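Local structure of long-chain-fatty-acid--CoA ligase FadD13 (Mycobacterium tuberculosis CDC1551, 5ZRN) at residues 350-355 / 377-382; 184-189 / 329-334; 60-65 / 108-113. The protein belongs to the AMP-binding enzymes of the ANL superfamily and holds 5'-O-{[(1R)-1-hydroxydodecyl]sulfamoyl}adenosine in its pocket. All blocks are in the same frame, centred on the assembly; numbering follows the deposited sequence.

Contacts 1 and 2 border one ligand, although helical segment 184-189 lies some 140 residues before its partner; contact 3 lies apart from it. Along the chain, contact 3 closes first, then contact 2, then contact 1. Contacts 1 and 2 have centres about 15 Å apart and both reach one antiparallel sheet, in which strands 332-337 and 350-355 are neighbours; S355 OG lies 2.7 Å from F331 O, a probable hydrogen bond. Contact 1 meets JSA at the ribose and contact 2 at the end of the alkyl chain. Contact 3 belongs to a separate parallel sheet on the opposite side of the chain's centre, its centre about 34 Å from that of contact 1 and about 31 Å from that of contact 2.

Contact 1 of 3, residues 350-355 / 377-382. With JSA (5'-O-{[(1R)-1-hydroxydodecyl]sulfamoyl}adenosine), chain C.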
# COMPACT_ATOMS: atom_id res chain seq x y z
N GLU A 350 9.01 24.15 -1.83
CA GLU A 350 8.06 23.11 -1.50
C GLU A 350 8.22 21.96 -2.51
O GLU A 350 8.10 22.16 -3.72
CB GLU A 350 6.62 23.63 -1.56
CG GLU A 350 5.60 22.50 -1.59
CD GLU A 350 4.16 22.96 -1.52
OE1 GLU A 350 3.84 24.01 -2.12
OE2 GLU A 350 3.36 22.25 -0.89
N VAL A 351 8.50 20.78 -1.99
CA VAL A 351 8.66 19.60 -2.83
C VAL A 351 7.37 19.39 -3.63
O VAL A 351 6.28 19.35 -3.06
CB VAL A 351 8.92 18.34 -1.96
CG1 VAL A 351 8.96 17.10 -2.83
CG2 VAL A 351 10.24 18.50 -1.22
N VAL A 352 7.50 19.32 -4.95
CA VAL A 352 6.36 19.08 -5.83
C VAL A 352 6.64 17.80 -6.61
O VAL A 352 7.80 17.42 -6.81
CB VAL A 352 6.12 20.22 -6.85
CG1 VAL A 352 5.50 21.42 -6.16
CG2 VAL A 352 7.43 20.60 -7.54
N ILE A 353 5.57 17.14 -7.05
CA ILE A 353 5.69 15.89 -7.78
C ILE A 353 4.84 15.90 -9.05
O ILE A 353 3.72 16.41 -9.05
CB ILE A 353 5.25 14.71 -6.90
CG1 ILE A 353 6.17 14.60 -5.69
CG2 ILE A 353 5.22 13.43 -7.72
CD1 ILE A 353 5.69 13.63 -4.65
N LYS A 354 5.38 15.35 -10.13
CA LYS A 354 4.65 15.25 -11.39
C LYS A 354 4.88 13.84 -11.90
O LYS A 354 5.99 13.51 -12.33
CB LYS A 354 5.17 16.27 -12.39
CG LYS A 354 4.32 16.37 -13.64
CD LYS A 354 4.89 17.38 -14.62
CE LYS A 354 4.17 17.30 -15.95
NZ LYS A 354 4.92 18.02 -17.02
N SER A 355 3.84 13.02 -11.82
CA SER A 355 3.93 11.62 -12.23
C SER A 355 2.52 11.05 -12.40
O SER A 355 1.55 11.65 -11.94
CB SER A 355 4.70 10.83 -11.17
OG SER A 355 4.57 9.42 -11.34
N TRP A 377 1.62 19.88 -11.50
CA TRP A 377 2.47 19.50 -10.37
C TRP A 377 1.71 19.45 -9.05
O TRP A 377 0.98 20.39 -8.70
CB TRP A 377 3.65 20.47 -10.22
CG TRP A 377 4.70 20.40 -11.31
CD1 TRP A 377 4.68 21.07 -12.51
CD2 TRP A 377 5.92 19.66 -11.29
NE1 TRP A 377 5.82 20.79 -13.22
CE2 TRP A 377 6.60 19.92 -12.49
CE3 TRP A 377 6.51 18.79 -10.36
CZ2 TRP A 377 7.84 19.36 -12.79
CZ3 TRP A 377 7.74 18.23 -10.65
CH2 TRP A 377 8.40 18.51 -11.86
N PHE A 378 1.92 18.37 -8.31
CA PHE A 378 1.28 18.19 -7.01
C PHE A 378 2.14 18.73 -5.89
O PHE A 378 3.29 18.32 -5.72
CB PHE A 378 1.02 16.71 -6.74
CG PHE A 378 0.58 16.43 -5.33
CD1 PHE A 378 -0.75 16.56 -4.97
CD2 PHE A 378 1.50 16.04 -4.37
CE1 PHE A 378 -1.16 16.31 -3.67
CE2 PHE A 378 1.11 15.78 -3.07
CZ PHE A 378 -0.22 15.92 -2.72
N ARG A 379 1.58 19.64 -5.11
CA ARG A 379 2.29 20.25 -3.99
C ARG A 379 2.16 19.36 -2.76
O ARG A 379 1.07 19.19 -2.22
CB ARG A 379 1.72 21.64 -3.74
CG ARG A 379 1.80 22.52 -4.97
CD ARG A 379 1.07 23.83 -4.79
NE ARG A 379 1.49 24.52 -3.58
CZ ARG A 379 1.05 25.72 -3.22
NH1 ARG A 379 0.19 26.37 -3.99
NH2 ARG A 379 1.47 26.27 -2.08
N THR A 380 3.28 18.79 -2.32
CA THR A 380 3.29 17.89 -1.17
C THR A 380 3.10 18.56 0.17
O THR A 380 2.70 17.91 1.14
CB THR A 380 4.62 17.13 -1.09
OG1 THR A 380 5.66 18.05 -0.75
CG2 THR A 380 4.93 16.46 -2.41
N GLY A 381 3.39 19.86 0.23
CA GLY A 381 3.27 20.57 1.49
C GLY A 381 4.53 20.39 2.31
O GLY A 381 4.60 20.83 3.46
N ASP A 382 5.54 19.74 1.72
CA ASP A 382 6.82 19.51 2.40
C ASP A 382 7.91 20.42 1.86
O ASP A 382 8.07 20.57 0.65
CB ASP A 382 7.27 18.06 2.24
CG ASP A 382 6.43 17.09 3.04
OD1 ASP A 382 6.14 17.39 4.22
OD2 ASP A 382 6.07 16.03 2.50
C4 JSA C . 9.05 11.48 5.05
C5 JSA C . 9.64 10.41 4.39
C6 JSA C . 11.02 10.31 4.39
N9 JSA C . 7.73 11.35 4.92
C2 JSA C . 11.15 12.26 5.64
C12 JSA C . 9.82 3.13 -5.60
C11 JSA C . 9.75 2.70 -4.13
C10 JSA C . 9.27 3.86 -3.25
C9' JSA C . 9.18 3.45 -1.78
C8' JSA C . 8.62 4.60 -0.94
C7' JSA C . 8.43 4.21 0.52
C6' JSA C . 7.72 5.33 1.28
C5' JSA C . 7.50 4.99 2.75
C4' JSA C . 6.73 6.11 3.45
C3' JSA C . 5.34 6.27 2.84
C2' JSA C . 4.66 7.56 3.31
C1' JSA C . 3.28 7.68 2.66
O1 JSA C . 2.40 6.72 3.24
N8 JSA C . 2.73 9.03 2.84
S1 JSA C . 2.25 9.30 4.38
O2P JSA C . 2.66 8.16 5.24
O1P JSA C . 0.75 9.45 4.41
O5' JSA C . 2.86 10.51 4.85
C5A JSA C . 3.58 11.33 3.94
C4A JSA C . 4.56 12.26 4.67
O4' JSA C . 5.47 11.52 5.50
C3A JSA C . 5.46 13.01 3.69
O3' JSA C . 4.74 14.13 3.17
C2A JSA C . 6.50 13.50 4.69
O2' JSA C . 5.95 14.54 5.50
C1A JSA C . 6.71 12.23 5.53
C8 JSA C . 7.50 10.25 4.21
N7 JSA C . 8.65 9.67 3.88
N3 JSA C . 9.83 12.39 5.66
N1 JSA C . 11.74 11.25 5.02
N6 JSA C . 11.63 9.30 3.79
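E350 and R379 meet in a salt bridge, carboxylate and guanidinium planes almost perpendicular: R379 NE reaches the syn side of E350 OE1 at 2.8 Å, 29° out of the carboxylate plane, and NH2 adds a weak bond. E350 OE2 takes a weak bond from G381 N, so one extended side chain spans the corner there.

Backbone bonds pair the antiparallel strands. I353 and F378 exchange two, F378 N to I353 O being nearly straight (173°). V351 O is gripped twice, by T380 N and by T380 OG1 at 2.7 Å, while V351 N binds D382 O. T380 OG1 also accepts from D382 N at 3.0 Å, an ST turn.

Among apolar contacts, K354 CB sits over the six-membered ring of W377 in a CH-pi contact, 3.5 Å from its centroid. The extended lysine, with CG anti to the backbone N (chi1 -171°), brings CD within 3.7 Å of W377 CE2. V352 CG2 approaches the indole obliquely at CE3.

JSA O2' donates to D382 OD1 at 3.1 Å; the O3' to OD2 bond is modelled doubtfully short. R397 and Y301 also hold the carboxylate. The corner, braced by T380 and more weakly by E350, probably positions this aspartate.

Contact 2 of 3, residues 184-189 / 329-334. With JSA (5'-O-{[(1R)-1-hydroxydodecyl]sulfamoyl}adenosine), chain C.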
# COMPACT_ATOMS: atom_id res chain seq x y z
N ALA A 184 2.28 3.36 -10.21
CA ALA A 184 3.06 3.30 -8.98
C ALA A 184 3.76 1.95 -8.81
O ALA A 184 4.98 1.89 -8.62
CB ALA A 184 2.17 3.58 -7.78
N ALA A 185 2.99 0.87 -8.87
CA ALA A 185 3.53 -0.47 -8.72
C ALA A 185 4.55 -0.72 -9.83
O ALA A 185 5.52 -1.47 -9.65
CB ALA A 185 2.40 -1.51 -8.80
N SER A 186 4.32 -0.07 -10.96
CA SER A 186 5.20 -0.20 -12.12
C SER A 186 6.50 0.54 -11.80
O SER A 186 7.60 0.05 -12.10
CB SER A 186 4.52 0.41 -13.34
OG SER A 186 5.05 -0.14 -14.53
N SER A 187 6.37 1.70 -11.18
CA SER A 187 7.52 2.50 -10.80
C SER A 187 8.43 1.71 -9.83
O SER A 187 9.64 1.68 -10.00
CB SER A 187 7.07 3.78 -10.12
OG SER A 187 8.19 4.48 -9.63
N TRP A 188 7.81 1.09 -8.83
CA TRP A 188 8.51 0.30 -7.83
C TRP A 188 9.22 -0.91 -8.45
O TRP A 188 10.40 -1.14 -8.20
CB TRP A 188 7.52 -0.21 -6.77
CG TRP A 188 7.11 0.80 -5.73
CD1 TRP A 188 6.73 2.09 -5.93
CD2 TRP A 188 7.01 0.56 -4.32
NE1 TRP A 188 6.39 2.68 -4.74
CE2 TRP A 188 6.55 1.76 -3.73
CE3 TRP A 188 7.25 -0.55 -3.50
CZ2 TRP A 188 6.33 1.88 -2.35
CZ3 TRP A 188 7.03 -0.43 -2.13
CH2 TRP A 188 6.58 0.78 -1.57
N ALA A 189 8.48 -1.67 -9.25
CA ALA A 189 9.02 -2.86 -9.90
C ALA A 189 10.14 -2.51 -10.87
O ALA A 189 11.00 -3.35 -11.17
CB ALA A 189 7.90 -3.61 -10.64
N THR A 329 12.28 8.39 -8.66
CA THR A 329 12.27 7.02 -9.15
C THR A 329 11.74 6.97 -10.58
O THR A 329 11.38 7.99 -11.16
CB THR A 329 11.40 6.14 -8.23
OG1 THR A 329 10.10 6.71 -8.11
CG2 THR A 329 12.03 6.06 -6.84
N MET A 330 11.72 5.78 -11.17
CA MET A 330 11.23 5.65 -12.54
C MET A 330 9.79 6.17 -12.67
O MET A 330 8.99 6.03 -11.74
CB MET A 330 11.29 4.19 -13.00
CG MET A 330 12.69 3.62 -13.17
SD MET A 330 13.74 4.65 -14.24
CE MET A 330 12.92 4.49 -15.88
N PHE A 331 9.48 6.79 -13.80
CA PHE A 331 8.12 7.27 -14.06
C PHE A 331 7.66 8.43 -13.19
O PHE A 331 6.47 8.72 -13.11
CB PHE A 331 7.14 6.11 -13.90
CG PHE A 331 7.52 4.89 -14.67
CD1 PHE A 331 7.27 3.62 -14.16
CD2 PHE A 331 8.15 5.00 -15.91
CE1 PHE A 331 7.63 2.48 -14.87
CE2 PHE A 331 8.52 3.86 -16.63
CZ PHE A 331 8.26 2.60 -16.11
N THR A 332 8.59 9.09 -12.53
CA THR A 332 8.19 10.19 -11.68
C THR A 332 9.23 11.31 -11.59
O THR A 332 10.44 11.06 -11.52
CB THR A 332 7.79 9.66 -10.26
OG1 THR A 332 8.13 10.61 -9.26
CG2 THR A 332 8.46 8.34 -9.98
N ASP A 333 8.74 12.54 -11.63
CA ASP A 333 9.58 13.72 -11.56
C ASP A 333 9.33 14.46 -10.26
O ASP A 333 8.18 14.58 -9.81
CB ASP A 333 9.28 14.64 -12.74
CG ASP A 333 9.80 14.10 -14.05
OD1 ASP A 333 9.32 14.54 -15.11
OD2 ASP A 333 10.70 13.23 -14.03
N VAL A 334 10.40 14.96 -9.66
CA VAL A 334 10.32 15.69 -8.41
C VAL A 334 11.12 16.99 -8.50
O VAL A 334 12.21 17.00 -9.07
CB VAL A 334 10.87 14.83 -7.24
CG1 VAL A 334 10.78 15.60 -5.94
CG2 VAL A 334 10.09 13.54 -7.14
C4 JSA C . 9.05 11.48 5.05
C5 JSA C . 9.64 10.41 4.39
C6 JSA C . 11.02 10.31 4.39
N9 JSA C . 7.73 11.35 4.92
C2 JSA C . 11.15 12.26 5.64
C12 JSA C . 9.82 3.13 -5.60
C11 JSA C . 9.75 2.70 -4.13
C10 JSA C . 9.27 3.86 -3.25
C9' JSA C . 9.18 3.45 -1.78
C8' JSA C . 8.62 4.60 -0.94
C7' JSA C . 8.43 4.21 0.52
C6' JSA C . 7.72 5.33 1.28
C5' JSA C . 7.50 4.99 2.75
C4' JSA C . 6.73 6.11 3.45
C3' JSA C . 5.34 6.27 2.84
C2' JSA C . 4.66 7.56 3.31
C1' JSA C . 3.28 7.68 2.66
O1 JSA C . 2.40 6.72 3.24
N8 JSA C . 2.73 9.03 2.84
S1 JSA C . 2.25 9.30 4.38
O2P JSA C . 2.66 8.16 5.24
O1P JSA C . 0.75 9.45 4.41
O5' JSA C . 2.86 10.51 4.85
C5A JSA C . 3.58 11.33 3.94
C4A JSA C . 4.56 12.26 4.67
O4' JSA C . 5.47 11.52 5.50
C3A JSA C . 5.46 13.01 3.69
O3' JSA C . 4.74 14.13 3.17
C2A JSA C . 6.50 13.50 4.69
O2' JSA C . 5.95 14.54 5.50
C1A JSA C . 6.71 12.23 5.53
C8 JSA C . 7.50 10.25 4.21
N7 JSA C . 8.65 9.67 3.88
N3 JSA C . 9.83 12.39 5.66
N1 JSA C . 11.74 11.25 5.02
N6 JSA C . 11.63 9.30 3.79
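S187 sets its hydroxyl against the type II beta turn T329-T332, and this is the tight part of the contact. Its OG donates to M330 O at 2.7 Å, arriving 17° from the carbonyl plane with a C=O...O angle of 147°. The torsion that sets OG anti to the helix backbone N (chi1 174°) directs it at the turn; T329 OG1 lies 3.3 Å from S187 OG, and T332 CG2 3.9 Å from it. T329 OG1 has its hydrogen-bond partner in G310 O, so that threonine is also held from the strand 310-313 side.

The looser side is made by F331, an exposed residue whose ring lies alongside the helix. Its CE1 edge comes 3.7 Å from S186 O, near the ring plane, and CD1 lies 3.6 Å from S187 CA in an oblique approach. M330 CB covers one face of this ring, while the rest of the methionine side chain leads away from the helix. With both residues exposed, this side faces solvent.

The W188 side chain leaves the helix away from the turn and faces the ligand. The terminal part of the JSA alkyl chain runs over one indole face, with C12 3.3 Å from W188 CD1; T329 CG2 is 3.9 Å from that C12. The helix and the turn thus both border the end of the alkyl chain.

Behind helix 178-191, A185, W188 and A189 pack on helix 209-221. The turn leads into strand 332-337, so the contact joins helix 178-191 to the start of an inner strand of the antiparallel sheet, flanked by 343-344 and 350-355.

Contact 3 of 3, residues 60-65 / 108-113; sequences LMPNSV and GAPSAP
The C-terminal ends of neighbouring parallel strands 56-60 and 104-107 meet here, each leading through a loop into a helix, 65-77 and 112-120 respectively, a pattern of parallel strands followed by helices characteristic of alpha/beta folds. L60 O, at the end of the first strand, accepts from G108 N just beyond the second at 2.9 Å, with an N-H...O angle of 153°. The donor stands 16° from the carbonyl plane of L60, and the bond continues the strand pairing that L60 also makes with I106.

Side chains from both loops gather round this bond. S111 belongs to a short 3-10 segment, 109-111, held back on G108 by the bond from S111 N to G108 O. Its OG stands beside the backbone N (chi1 -71°), which places it near one leucine branch: OG is 3.6 Å from L60 CD2. The neighbouring branch, L60 CD1, meets S111 CB at 3.8 Å, so the two methyls lie side by side along the CB-OG bond of the serine. T86 touches both residues from a nearby loop.

On the other flank M61 CB lies 3.8 Å from G108 N, while its end leads away and the side chain packs on F67 and L70 of helix 65-77. The rings of P62 and P110 approach loosely, CD to CD at 4.5 Å. G108, with no side chain, lets its backbone lie close against M61 CB and the P62 ring.

Chemically, then, one backbone bond across these two loops, flanked mainly by apolar groups, extends the strand pairing past the strand ends, while the more exposed prolines add a light van der Waals contact at the rim.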
# COMPACT_ATOMS: atom_id res chain seq x y z
N LEU A 60 -12.35 -3.34 6.73
CA LEU A 60 -11.87 -3.15 8.10
C LEU A 60 -11.46 -4.55 8.60
O LEU A 60 -12.26 -5.25 9.23
CB LEU A 60 -13.00 -2.63 8.99
CG LEU A 60 -12.79 -1.46 9.96
CD1 LEU A 60 -13.82 -1.55 11.07
CD2 LEU A 60 -11.41 -1.49 10.55
N MET A 61 -10.23 -4.95 8.32
CA MET A 61 -9.81 -6.30 8.70
C MET A 61 -8.30 -6.46 8.75
O MET A 61 -7.57 -5.69 8.14
CB MET A 61 -10.39 -7.30 7.70
CG MET A 61 -10.03 -6.98 6.25
SD MET A 61 -10.72 -8.19 5.11
CE MET A 61 -12.38 -7.55 4.91
N PRO A 62 -7.81 -7.48 9.49
CA PRO A 62 -6.36 -7.68 9.56
C PRO A 62 -5.87 -8.11 8.19
O PRO A 62 -6.67 -8.52 7.34
CB PRO A 62 -6.23 -8.80 10.59
CG PRO A 62 -7.43 -9.63 10.30
CD PRO A 62 -8.53 -8.59 10.14
N ASN A 63 -4.56 -8.00 7.96
CA ASN A 63 -4.00 -8.41 6.69
C ASN A 63 -4.42 -9.85 6.53
O ASN A 63 -4.44 -10.62 7.49
CB ASN A 63 -2.47 -8.31 6.72
CG ASN A 63 -1.99 -6.88 6.85
OD1 ASN A 63 -2.76 -5.98 7.16
ND2 ASN A 63 -0.70 -6.67 6.62
N SER A 64 -4.77 -10.23 5.31
CA SER A 64 -5.19 -11.59 5.05
C SER A 64 -5.35 -11.76 3.55
O SER A 64 -5.34 -10.77 2.81
CB SER A 64 -6.53 -11.86 5.73
OG SER A 64 -7.51 -10.95 5.26
N VAL A 65 -5.48 -13.00 3.11
CA VAL A 65 -5.66 -13.27 1.70
C VAL A 65 -7.04 -12.70 1.31
O VAL A 65 -7.22 -12.21 0.20
CB VAL A 65 -5.60 -14.80 1.41
CG1 VAL A 65 -6.90 -15.48 1.80
CG2 VAL A 65 -5.30 -15.02 -0.07
N GLY A 108 -13.37 -7.83 9.92
CA GLY A 108 -12.88 -9.02 10.58
C GLY A 108 -13.35 -9.10 12.02
O GLY A 108 -13.82 -8.11 12.59
N ALA A 109 -13.23 -10.29 12.60
CA ALA A 109 -13.65 -10.52 13.97
C ALA A 109 -13.01 -9.54 14.96
O ALA A 109 -13.65 -9.08 15.90
CB ALA A 109 -13.35 -11.96 14.37
N PRO A 110 -11.72 -9.20 14.75
CA PRO A 110 -11.10 -8.26 15.69
C PRO A 110 -11.77 -6.89 15.67
O PRO A 110 -11.65 -6.13 16.64
CB PRO A 110 -9.65 -8.21 15.23
CG PRO A 110 -9.43 -9.57 14.63
CD PRO A 110 -10.71 -9.79 13.85
N SER A 111 -12.46 -6.56 14.58
CA SER A 111 -13.12 -5.26 14.47
C SER A 111 -14.61 -5.28 14.83
O SER A 111 -15.27 -4.24 14.82
CB SER A 111 -12.95 -4.69 13.05
OG SER A 111 -11.62 -4.28 12.80
N ALA A 112 -15.13 -6.46 15.15
CA ALA A 112 -16.55 -6.59 15.51
C ALA A 112 -17.00 -5.55 16.53
O ALA A 112 -17.99 -4.85 16.32
CB ALA A 112 -16.84 -8.01 16.02
N PRO A 113 -16.29 -5.43 17.66
CA PRO A 113 -16.72 -4.44 18.65
C PRO A 113 -16.82 -3.02 18.10
O PRO A 113 -17.63 -2.22 18.55
CB PRO A 113 -15.67 -4.57 19.76
CG PRO A 113 -14.48 -5.09 19.03
CD PRO A 113 -15.07 -6.11 18.11